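Structural PPIase-like protein L605 (Mimivirus, PDB 2OSE) is a virion-associated cyclophilin that forms a homotrimer and probably catalyses peptidyl-prolyl cis-trans isomerisation and binds cyclosporin A. Local coordinates at residues 21-24 and 25-28; 150-153 and 154-157. One frame throughout, in Å; residues are numbered along the deposited sequence.

Overall arrangement
Both contacts are local, each made within one unbroken run of eight residues, and contact 1 is complete long before contact 2 begins. Contact 1 is the tip of the beta hairpin of strands 16-23 and 26-35; contact 2 lies in the loop that leaves strand 147-150 and leads toward strand 168-175. All these strands belong to the curled antiparallel sheet of the cyclophilin fold, in which 26-35 pairs with 168-175. The two centres are 25 Å apart, and the nearest atoms about 9 Å. Helix 177-186 is a shared neighbour, touched by I21, L23 and I28 of contact 1 and by L151 of contact 2. Contact 1 thus joins neighbouring strands, whereas contact 2 belongs to a longer connection.

Contact 1: residues 21-24 and 25-28; sequences IVLN and NEII
I21 and I28 meet on the buried side of this chain reversal, where CG2 of I21 lies 4.0 Å from CD1 of I28. The CG1 of I28 sits between its backbone N and carbonyl carbon (chi1 67°), and from there CD1 reaches I21 while CG2 turns to the CB of L23. Branched and long aliphatic chains suit this place, since M186 of helix 177-186 packs on both L23 and I28, and F198 of strand 198-205 touches the same pair. The backbone beneath is a beta hairpin with a two-residue loop, N24 and N25, forming a type I' turn; asparagine readily takes the positive phi that this turn demands. I28 N donates to I21 O at 2.8 Å, and L23 N gives E26 O a nearly straight bond (170° at the hydrogen). Its return bond, E26 N to L23 O, is longer at 3.2 Å, the donor standing well above the carbonyl plane. On the opposite face of the hairpin V22 and I27 pair more loosely, CG2 of V22 being 4.2 Å from CG1 of I27. I27 is exposed there, as are N24 and N25 at the turn, where polar amide side chains suit the solvent.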
loop_
_atom_site.group_PDB
_atom_site.type_symbol
_atom_site.label_atom_id
_atom_site.label_comp_id
_atom_site.label_asym_id
_atom_site.label_seq_id
_atom_site.Cartn_x
_atom_site.Cartn_y
_atom_site.Cartn_z
ATOM N N ILE A 21 4.140 -14.779 18.429
ATOM C CA ILE A 21 3.418 -14.055 17.356
ATOM C C ILE A 21 2.185 -13.444 18.007
ATOM O O ILE A 21 1.478 -14.124 18.761
ATOM C CB ILE A 21 3.010 -14.978 16.167
ATOM C CG1 ILE A 21 4.234 -15.796 15.671
ATOM C CG2 ILE A 21 2.378 -14.169 14.987
ATOM C CD1 ILE A 21 5.229 -14.961 14.865
ATOM N N VAL A 22 1.999 -12.145 17.788
ATOM C CA VAL A 22 0.955 -11.374 18.485
ATOM C C VAL A 22 -0.034 -10.881 17.428
ATOM O O VAL A 22 0.349 -10.540 16.309
ATOM C CB VAL A 22 1.589 -10.183 19.297
ATOM C CG1 VAL A 22 0.514 -9.183 19.845
ATOM C CG2 VAL A 22 2.466 -10.718 20.434
ATOM N N LEU A 23 -1.311 -10.883 17.782
ATOM C CA LEU A 23 -2.359 -10.267 16.954
ATOM C C LEU A 23 -3.356 -9.602 17.906
ATOM O O LEU A 23 -3.923 -10.253 18.797
ATOM C CB LEU A 23 -3.074 -11.316 16.107
ATOM C CG LEU A 23 -4.360 -10.915 15.355
ATOM C CD1 LEU A 23 -3.995 -10.143 14.146
ATOM C CD2 LEU A 23 -5.182 -12.132 14.983
ATOM N N ASN A 24 -3.516 -8.298 17.769
ATOM C CA ASN A 24 -4.459 -7.545 18.613
ATOM C C ASN A 24 -4.163 -7.655 20.096
ATOM O O ASN A 24 -5.063 -7.926 20.909
ATOM C CB ASN A 24 -5.891 -7.980 18.318
ATOM C CG ASN A 24 -6.321 -7.603 16.926
ATOM O OD1 ASN A 24 -5.939 -6.542 16.415
ATOM N ND2 ASN A 24 -7.112 -8.468 16.294
ATOM N N ASN A 25 -2.888 -7.469 20.433
ATOM C CA ASN A 25 -2.423 -7.514 21.816
ATOM C C ASN A 25 -2.543 -8.850 22.545
ATOM O O ASN A 25 -2.374 -8.899 23.768
ATOM C CB ASN A 25 -3.035 -6.358 22.642
ATOM C CG ASN A 25 -2.544 -5.013 22.179
ATOM O OD1 ASN A 25 -3.328 -4.156 21.745
ATOM N ND2 ASN A 25 -1.224 -4.824 22.225
ATOM N N GLU A 26 -2.805 -9.915 21.785
ATOM C CA GLU A 26 -2.877 -11.289 22.279
ATOM C C GLU A 26 -1.830 -12.165 21.544
ATOM O O GLU A 26 -1.734 -12.130 20.318
ATOM C CB GLU A 26 -4.286 -11.862 22.034
ATOM C CG GLU A 26 -4.359 -12.792 20.794
ATOM C CD GLU A 26 -5.691 -12.817 20.051
ATOM O OE1 GLU A 26 -5.962 -11.891 19.219
ATOM O OE2 GLU A 26 -6.443 -13.816 20.268
ATOM N N ILE A 27 -1.076 -12.955 22.305
ATOM C CA ILE A 27 -0.191 -13.985 21.731
ATOM C C ILE A 27 -1.020 -15.103 21.095
ATOM O O ILE A 27 -1.819 -15.770 21.763
ATOM C CB ILE A 27 0.746 -14.599 22.799
ATOM C CG1 ILE A 27 1.547 -13.496 23.487
ATOM C CG2 ILE A 27 1.641 -15.696 22.177
ATOM C CD1 ILE A 27 2.285 -13.932 24.691
ATOM N N ILE A 28 -0.834 -15.297 19.798
ATOM C CA ILE A 28 -1.491 -16.422 19.121
ATOM C C ILE A 28 -0.652 -17.739 19.020
ATOM O O ILE A 28 -1.176 -18.782 18.691
ATOM C CB ILE A 28 -2.050 -16.014 17.769
ATOM C CG1 ILE A 28 -0.946 -15.666 16.795
ATOM C CG2 ILE A 28 -3.052 -14.836 17.927
ATOM C CD1 ILE A 28 -1.481 -15.233 15.438
#

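Contact 2: residues 150-153 and 154-157; sequences TLDD and IRPS
D152 turns its carboxylate to R155 in the loop between strand 147-150 and strand 168-175 of the cyclophilin sheet, with D153 as a more distant second acid. I154 comes first in the second half of this stretch; its aliphatic side chain turns from the charged groups to pack on L160. R155 follows and carries the contact. Its CG lies between the backbone N and the carbonyl carbon (chi1 48°), and a further bend at chi3 (56°) curls the chain back so that the guanidinium presents one face to the D152 carboxylate. There NH1 makes a salt bridge of 2.6 Å to D152 OD2. Rather than meeting edge to edge, the two flat groups stand nearly perpendicular (86°), and D152 OD1 sits 2.9 Å above the guanidinium plane, toward its rim. R155 NH2 adds a long salt bridge, 3.8 Å, to D153 OD2; the stronger partner of D153 is K126, whose backbone N binds OD1. D152 OD1 also accepts a 2.6 Å hydrogen bond from D153 N, which ties the carboxylate to the next peptide N-H, from above the carboxylate plane. With arginine beside one acid and farther from the next, the network probably offsets the mutual repulsion of adjacent aspartates and stabilises their ionised forms.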
loop_
_atom_site.group_PDB
_atom_site.type_symbol
_atom_site.label_atom_id
_atom_site.label_comp_id
_atom_site.label_asym_id
_atom_site.label_seq_id
_atom_site.Cartn_x
_atom_site.Cartn_y
_atom_site.Cartn_z
ATOM N N THR A 150 8.541 -19.258 5.221
ATOM C CA THR A 150 7.599 -19.845 4.269
ATOM C C THR A 150 6.399 -20.463 4.984
ATOM O O THR A 150 6.557 -21.142 6.034
ATOM C CB THR A 150 8.246 -20.934 3.358
ATOM O OG1 THR A 150 9.004 -21.853 4.172
ATOM C CG2 THR A 150 9.179 -20.309 2.318
ATOM N N LEU A 151 5.211 -20.312 4.370
ATOM C CA LEU A 151 3.942 -20.818 4.932
ATOM C C LEU A 151 3.575 -22.158 4.329
ATOM O O LEU A 151 2.660 -22.842 4.817
ATOM C CB LEU A 151 2.776 -19.830 4.724
ATOM C CG LEU A 151 2.926 -18.463 5.393
ATOM C CD1 LEU A 151 1.816 -17.499 4.947
ATOM C CD2 LEU A 151 2.974 -18.543 6.933
ATOM N N ASP A 152 4.278 -22.546 3.265
ATOM C CA ASP A 152 3.979 -23.821 2.635
ATOM C C ASP A 152 5.214 -24.366 1.950
ATOM O O ASP A 152 6.236 -23.674 1.883
ATOM C CB ASP A 152 2.851 -23.647 1.614
ATOM C CG ASP A 152 2.091 -24.938 1.360
ATOM O OD1 ASP A 152 2.520 -26.036 1.815
ATOM O OD2 ASP A 152 1.045 -24.857 0.706
ATOM N N ASP A 153 5.107 -25.612 1.469
ATOM C CA ASP A 153 6.082 -26.217 0.562
ATOM C C ASP A 153 5.862 -25.591 -0.829
ATOM O O ASP A 153 4.788 -25.058 -1.111
ATOM C CB ASP A 153 5.819 -27.732 0.420
ATOM C CG ASP A 153 5.957 -28.491 1.725
ATOM O OD1 ASP A 153 6.795 -28.120 2.585
ATOM O OD2 ASP A 153 5.220 -29.492 1.881
ATOM N N ILE A 154 6.862 -25.670 -1.698
ATOM C CA ILE A 154 6.619 -25.367 -3.115
ATOM C C ILE A 154 5.493 -26.266 -3.638
ATOM O O ILE A 154 5.433 -27.450 -3.315
ATOM C CB ILE A 154 7.866 -25.562 -3.988
ATOM C CG1 ILE A 154 8.951 -24.546 -3.632
ATOM C CG2 ILE A 154 7.505 -25.423 -5.468
ATOM C CD1 ILE A 154 10.171 -24.574 -4.572
ATOM N N ARG A 155 4.571 -25.671 -4.387
ATOM C CA ARG A 155 3.597 -26.407 -5.208
ATOM C C ARG A 155 3.190 -25.556 -6.426
ATOM O O ARG A 155 3.433 -24.338 -6.432
ATOM C CB ARG A 155 2.387 -26.901 -4.389
ATOM C CG ARG A 155 1.723 -25.886 -3.477
ATOM C CD ARG A 155 0.772 -26.544 -2.463
ATOM N NE ARG A 155 1.467 -27.551 -1.665
ATOM C CZ ARG A 155 1.156 -27.888 -0.410
ATOM N NH1 ARG A 155 0.141 -27.292 0.226
ATOM N NH2 ARG A 155 1.865 -28.823 0.222
ATOM N N PRO A 156 2.639 -26.198 -7.494
ATOM C CA PRO A 156 2.145 -25.445 -8.668
ATOM C C PRO A 156 1.227 -24.267 -8.336
ATOM O O PRO A 156 1.272 -23.242 -9.023
ATOM C CB PRO A 156 1.408 -26.517 -9.482
ATOM C CG PRO A 156 2.170 -27.780 -9.168
ATOM C CD PRO A 156 2.528 -27.659 -7.703
ATOM N N SER A 157 0.431 -24.396 -7.280
ATOM C CA SER A 157 -0.517 -23.345 -6.885
ATOM C C SER A 157 0.085 -22.117 -6.170
ATOM O O SER A 157 -0.633 -21.129 -5.909
ATOM C CB SER A 157 -1.630 -23.936 -6.022
ATOM O OG SER A 157 -1.084 -24.811 -5.043
#